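Local atomic coordinates of penicillin-binding protein (Bacillus halodurans, PDB entry 3TG9), a protein that probably binds penicillin and related beta-lactams through a serine-based active site of the beta-lactamase and penicillin-binding protein type. Residues B[46-51]-B[186-191]; B[190-193]-B[197-200]. All coordinates share one frame; numbering follows the deposited sequence.

Contact 1 (B[46-51]-B[186-191])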
loop_
_atom_site.group_PDB
_atom_site.type_symbol
_atom_site.label_atom_id
_atom_site.label_comp_id
_atom_site.label_asym_id
_atom_site.label_seq_id
_atom_site.Cartn_x
_atom_site.Cartn_y
_atom_site.Cartn_z
ATOM N N GLU B 46 -16.660 -10.797 7.015
ATOM C CA GLU B 46 -17.576 -11.936 6.960
ATOM C C GLU B 46 -16.846 -13.257 7.243
ATOM O O GLU B 46 -15.650 -13.257 7.521
ATOM C CB GLU B 46 -18.279 -11.997 5.605
ATOM C CG GLU B 46 -17.356 -12.324 4.453
ATOM C CD GLU B 46 -17.988 -13.283 3.462
ATOM O OE1 GLU B 46 -18.856 -14.080 3.882
ATOM O OE2 GLU B 46 -17.610 -13.247 2.267
ATOM N N HIS B 47 -17.553 -14.382 7.164
ATOM C CA HIS B 47 -16.942 -15.672 7.485
ATOM C C HIS B 47 -15.821 -16.031 6.512
ATOM O O HIS B 47 -14.861 -16.696 6.882
ATOM C CB HIS B 47 -17.988 -16.805 7.526
ATOM C CG HIS B 47 -19.044 -16.628 8.578
ATOM N ND1 HIS B 47 -19.982 -17.598 8.862
ATOM C CD2 HIS B 47 -19.302 -15.598 9.418
ATOM C CE1 HIS B 47 -20.781 -17.166 9.823
ATOM N NE2 HIS B 47 -20.389 -15.955 10.182
ATOM N N HIS B 48 -15.924 -15.583 5.268
ATOM C CA HIS B 48 -14.963 -16.017 4.255
ATOM C C HIS B 48 -13.877 -14.984 3.977
ATOM O O HIS B 48 -13.072 -15.143 3.063
ATOM C CB HIS B 48 -15.690 -16.442 2.981
ATOM C CG HIS B 48 -16.687 -17.536 3.210
ATOM N ND1 HIS B 48 -18.021 -17.289 3.452
ATOM C CD2 HIS B 48 -16.534 -18.881 3.275
ATOM C CE1 HIS B 48 -18.653 -18.436 3.637
ATOM N NE2 HIS B 48 -17.774 -19.417 3.536
ATOM N N THR B 49 -13.861 -13.932 4.785
ATOM C CA THR B 49 -12.837 -12.900 4.709
ATOM C C THR B 49 -11.481 -13.485 5.090
ATOM O O THR B 49 -11.360 -14.151 6.123
ATOM C CB THR B 49 -13.125 -11.774 5.711
ATOM O OG1 THR B 49 -14.442 -11.253 5.501
ATOM C CG2 THR B 49 -12.108 -10.661 5.573
ATOM N N ARG B 50 -10.466 -13.234 4.265
ATOM C CA ARG B 50 -9.101 -13.635 4.601
ATOM C C ARG B 50 -8.399 -12.619 5.489
ATOM O O ARG B 50 -8.482 -11.412 5.251
ATOM C CB ARG B 50 -8.265 -13.843 3.348
ATOM C CG ARG B 50 -8.584 -15.098 2.623
ATOM C CD ARG B 50 -9.448 -14.811 1.401
ATOM N NE ARG B 50 -9.225 -15.875 0.441
ATOM C CZ ARG B 50 -9.165 -15.704 -0.864
ATOM N NH1 ARG B 50 -9.347 -14.496 -1.385
ATOM N NH2 ARG B 50 -8.944 -16.758 -1.644
ATOM N N PHE B 51 -7.694 -13.123 6.501
ATOM C CA PHE B 51 -6.968 -12.283 7.438
ATOM C C PHE B 51 -5.492 -12.660 7.467
ATOM O O PHE B 51 -5.147 -13.837 7.388
ATOM C CB PHE B 51 -7.536 -12.438 8.848
ATOM C CG PHE B 51 -8.940 -11.931 9.006
ATOM C CD1 PHE B 51 -9.174 -10.637 9.440
ATOM C CD2 PHE B 51 -10.025 -12.759 8.750
ATOM C CE1 PHE B 51 -10.457 -10.172 9.609
ATOM C CE2 PHE B 51 -11.311 -12.302 8.917
ATOM C CZ PHE B 51 -11.530 -11.003 9.347
ATOM N N MET B 186 -7.420 -26.331 2.434
ATOM C CA MET B 186 -7.493 -24.887 2.641
ATOM C C MET B 186 -7.414 -24.107 1.315
ATOM O O MET B 186 -6.357 -23.577 0.971
ATOM C CB MET B 186 -6.366 -24.449 3.580
ATOM C CG MET B 186 -6.346 -25.207 4.916
ATOM S SD MET B 186 -4.802 -25.005 5.857
ATOM C CE MET B 186 -4.858 -23.248 6.215
ATOM N N HIS B 187 -8.530 -24.024 0.593
ATOM C CA HIS B 187 -8.545 -23.407 -0.737
ATOM C C HIS B 187 -8.729 -21.888 -0.714
ATOM O O HIS B 187 -8.695 -21.247 -1.758
ATOM C CB HIS B 187 -9.638 -24.036 -1.611
ATOM C CG HIS B 187 -9.741 -25.526 -1.475
ATOM N ND1 HIS B 187 -8.874 -26.393 -2.105
ATOM C CD2 HIS B 187 -10.613 -26.297 -0.783
ATOM C CE1 HIS B 187 -9.204 -27.635 -1.802
ATOM N NE2 HIS B 187 -10.256 -27.608 -1.003
ATOM N N GLU B 188 -8.933 -21.318 0.468
ATOM C CA GLU B 188 -9.096 -19.876 0.595
ATOM C C GLU B 188 -7.917 -19.196 1.292
ATOM O O GLU B 188 -8.067 -18.108 1.845
ATOM C CB GLU B 188 -10.376 -19.554 1.359
ATOM C CG GLU B 188 -11.646 -20.017 0.680
ATOM C CD GLU B 188 -12.848 -19.209 1.130
ATOM O OE1 GLU B 188 -13.837 -19.812 1.587
ATOM O OE2 GLU B 188 -12.794 -17.958 1.038
ATOM N N SER B 189 -6.752 -19.831 1.254
ATOM C CA SER B 189 -5.582 -19.345 1.980
ATOM C C SER B 189 -4.401 -19.157 1.052
ATOM O O SER B 189 -4.306 -19.819 0.018
ATOM C CB SER B 189 -5.186 -20.331 3.091
ATOM O OG SER B 189 -6.142 -20.328 4.132
ATOM N N GLY B 190 -3.487 -18.264 1.430
ATOM C CA GLY B 190 -2.321 -17.993 0.606
ATOM C C GLY B 190 -1.401 -16.908 1.142
ATOM O O GLY B 190 -1.703 -16.203 2.118
ATOM N N TYR B 191 -0.251 -16.784 0.496
ATOM C CA TYR B 191 0.689 -15.733 0.825
ATOM C C TYR B 191 0.439 -14.593 -0.145
ATOM O O TYR B 191 1.099 -14.479 -1.178
ATOM C CB TYR B 191 2.119 -16.266 0.748
ATOM C CG TYR B 191 2.389 -17.303 1.814
ATOM C CD1 TYR B 191 3.106 -16.975 2.952
ATOM C CD2 TYR B 191 1.900 -18.602 1.698
ATOM C CE1 TYR B 191 3.348 -17.903 3.940
ATOM C CE2 TYR B 191 2.143 -19.547 2.695
ATOM C CZ TYR B 191 2.869 -19.183 3.811
ATOM O OH TYR B 191 3.117 -20.084 4.823
#
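R50 and H48, from the loop between strands 43-44 and 51-52 of this beta-lactamase-family fold, reach E188 in the loop between helix 172-182 and strand 205-207; the one directed bond is polar, and the rest is close packing and charge. That hydrogen bond runs from R50 NE to the backbone oxygen O of E188, 2.9 Å long and bent to 149° at the hydrogen. Its donor stands above the carbonyl plane, and the oxygen is tilted a little from the guanidinium plane. A bend at chi2 (102°) turns the arginine chain so that its NE edge, and not its end, faces this carbonyl; R50 NH1 makes a weak hydrogen bond to A199 O. Charge adds a looser term: OE2 of E188 lies 4.2 Å from R50 NE, far off the guanidinium plane, a proximity of charges and not a salt bridge. H48 packs through CD2, which meets OE1 of E188 at 3.3 Å, ring edge to oxygen, with ring and carboxylate planes only 12° apart. Within its own loop, H48 ND1 gives a weak hydrogen bond to E46 OE1. The directed bond thus uses a main-chain acceptor, while the carboxylate touches the H48 ring edge and probably adds a weak, solvent-damped attraction to R50.

Contact 2 (B[190-193]-B[197-200]); sequences GYFA and LPAK
F192 and P198 form a CH-pi contact inside one long connecting loop of the beta-lactamase-type fold, between helix 172-182 and strand 205-207, where the chain doubles back within a few residues. The proline lies over one face of the phenylalanine ring: P198 CG sits 3.7 Å from the ring centroid and only 7° off the normal, while P198 CD leans toward the CG side of the ring, 3.7 Å from F192 CG. With F192 CG anti to its own carbonyl carbon (chi1 -53°), the ring swings back along the chain and its opposite face comes to rest over the backbone oxygen O of G190, which stands 4.1 Å above the ring plane. The aromatic ring is therefore sandwiched between an aliphatic ring and a peptide carbonyl, and it also meets the ring of Y231 with their planes at about 30°. L197 works alongside, at the root of the phenylalanine instead of its face, its CD2 methyl touching F192 CB at 3.9 Å. This branch also lies against the backbone oxygen of A193. No hydrogen bond spans the two segments: L197 N is 3.1 Å from A193 O, but the angle is too poor for one.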
loop_
_atom_site.group_PDB
_atom_site.type_symbol
_atom_site.label_atom_id
_atom_site.label_comp_id
_atom_site.label_asym_id
_atom_site.label_seq_id
_atom_site.Cartn_x
_atom_site.Cartn_y
_atom_site.Cartn_z
ATOM N N GLY B 190 -3.487 -18.264 1.430
ATOM C CA GLY B 190 -2.321 -17.993 0.606
ATOM C C GLY B 190 -1.401 -16.908 1.142
ATOM O O GLY B 190 -1.703 -16.203 2.118
ATOM N N TYR B 191 -0.251 -16.784 0.496
ATOM C CA TYR B 191 0.689 -15.733 0.825
ATOM C C TYR B 191 0.439 -14.593 -0.145
ATOM O O TYR B 191 1.099 -14.479 -1.178
ATOM C CB TYR B 191 2.119 -16.266 0.748
ATOM C CG TYR B 191 2.389 -17.303 1.814
ATOM C CD1 TYR B 191 3.106 -16.975 2.952
ATOM C CD2 TYR B 191 1.900 -18.602 1.698
ATOM C CE1 TYR B 191 3.348 -17.903 3.940
ATOM C CE2 TYR B 191 2.143 -19.547 2.695
ATOM C CZ TYR B 191 2.869 -19.183 3.811
ATOM O OH TYR B 191 3.117 -20.084 4.823
ATOM N N PHE B 192 -0.565 -13.783 0.177
ATOM C CA PHE B 192 -0.977 -12.688 -0.687
ATOM C C PHE B 192 -0.051 -11.499 -0.483
ATOM O O PHE B 192 0.466 -11.287 0.620
ATOM C CB PHE B 192 -2.419 -12.255 -0.393
ATOM C CG PHE B 192 -3.414 -13.377 -0.427
ATOM C CD1 PHE B 192 -3.262 -14.427 -1.314
ATOM C CD2 PHE B 192 -4.514 -13.368 0.420
ATOM C CE1 PHE B 192 -4.180 -15.460 -1.348
ATOM C CE2 PHE B 192 -5.435 -14.399 0.395
ATOM C CZ PHE B 192 -5.271 -15.445 -0.488
ATOM N N ALA B 193 0.148 -10.732 -1.550
ATOM C CA ALA B 193 0.954 -9.521 -1.501
ATOM C C ALA B 193 0.017 -8.330 -1.506
ATOM O O ALA B 193 -1.048 -8.387 -2.108
ATOM C CB ALA B 193 1.900 -9.459 -2.689
ATOM N N LEU B 197 -3.659 -7.848 -3.675
ATOM C CA LEU B 197 -4.642 -8.432 -2.763
ATOM C C LEU B 197 -5.891 -8.922 -3.503
ATOM O O LEU B 197 -6.519 -8.167 -4.245
ATOM C CB LEU B 197 -5.050 -7.432 -1.678
ATOM C CG LEU B 197 -4.202 -7.302 -0.413
ATOM C CD1 LEU B 197 -4.971 -6.495 0.610
ATOM C CD2 LEU B 197 -3.826 -8.669 0.161
ATOM N N PRO B 198 -6.270 -10.191 -3.281
ATOM C CA PRO B 198 -7.446 -10.733 -3.962
ATOM C C PRO B 198 -8.712 -10.335 -3.214
ATOM O O PRO B 198 -8.625 -9.701 -2.162
ATOM C CB PRO B 198 -7.229 -12.248 -3.898
ATOM C CG PRO B 198 -5.903 -12.450 -3.138
ATOM C CD PRO B 198 -5.632 -11.189 -2.409
ATOM N N ALA B 199 -9.865 -10.683 -3.765
ATOM C CA ALA B 199 -11.146 -10.350 -3.154
ATOM C C ALA B 199 -11.280 -11.002 -1.788
ATOM O O ALA B 199 -10.588 -11.973 -1.483
ATOM C CB ALA B 199 -12.288 -10.805 -4.057
ATOM N N LYS B 200 -12.184 -10.475 -0.972
ATOM C CA LYS B 200 -12.496 -11.093 0.311
ATOM C C LYS B 200 -11.245 -11.232 1.176
ATOM O O LYS B 200 -10.949 -12.298 1.726
ATOM C CB LYS B 200 -13.216 -12.427 0.104
ATOM C CG LYS B 200 -14.646 -12.242 -0.442
ATOM C CD LYS B 200 -15.494 -13.516 -0.404
ATOM C CE LYS B 200 -15.553 -14.217 -1.768
ATOM N NZ LYS B 200 -14.357 -15.068 -2.054
#

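In the fold
Contact 1 lies at the surface and contact 2 is partly buried, and their chemistry follows that difference: a polar, directional bond with nearby charges in the first, face-on apolar packing in the second. Contact 1 joins parts of the chain far apart in sequence; contact 2 closes a short local turn-back. They share G190 and Y191, and their centres are about 8 Å apart. R50 connects them, its backbone N probably hydrogen-bonding to K200 O (2.7 Å) and its CG packing near F192 CE2. Contact 1 ties the loop after helix 172-182 to the 46-51 loop, beside the small sheet of strands 51-52 and 231-232, whereas contact 2 folds it on itself, while A199 also packs on A40 of the second subunit.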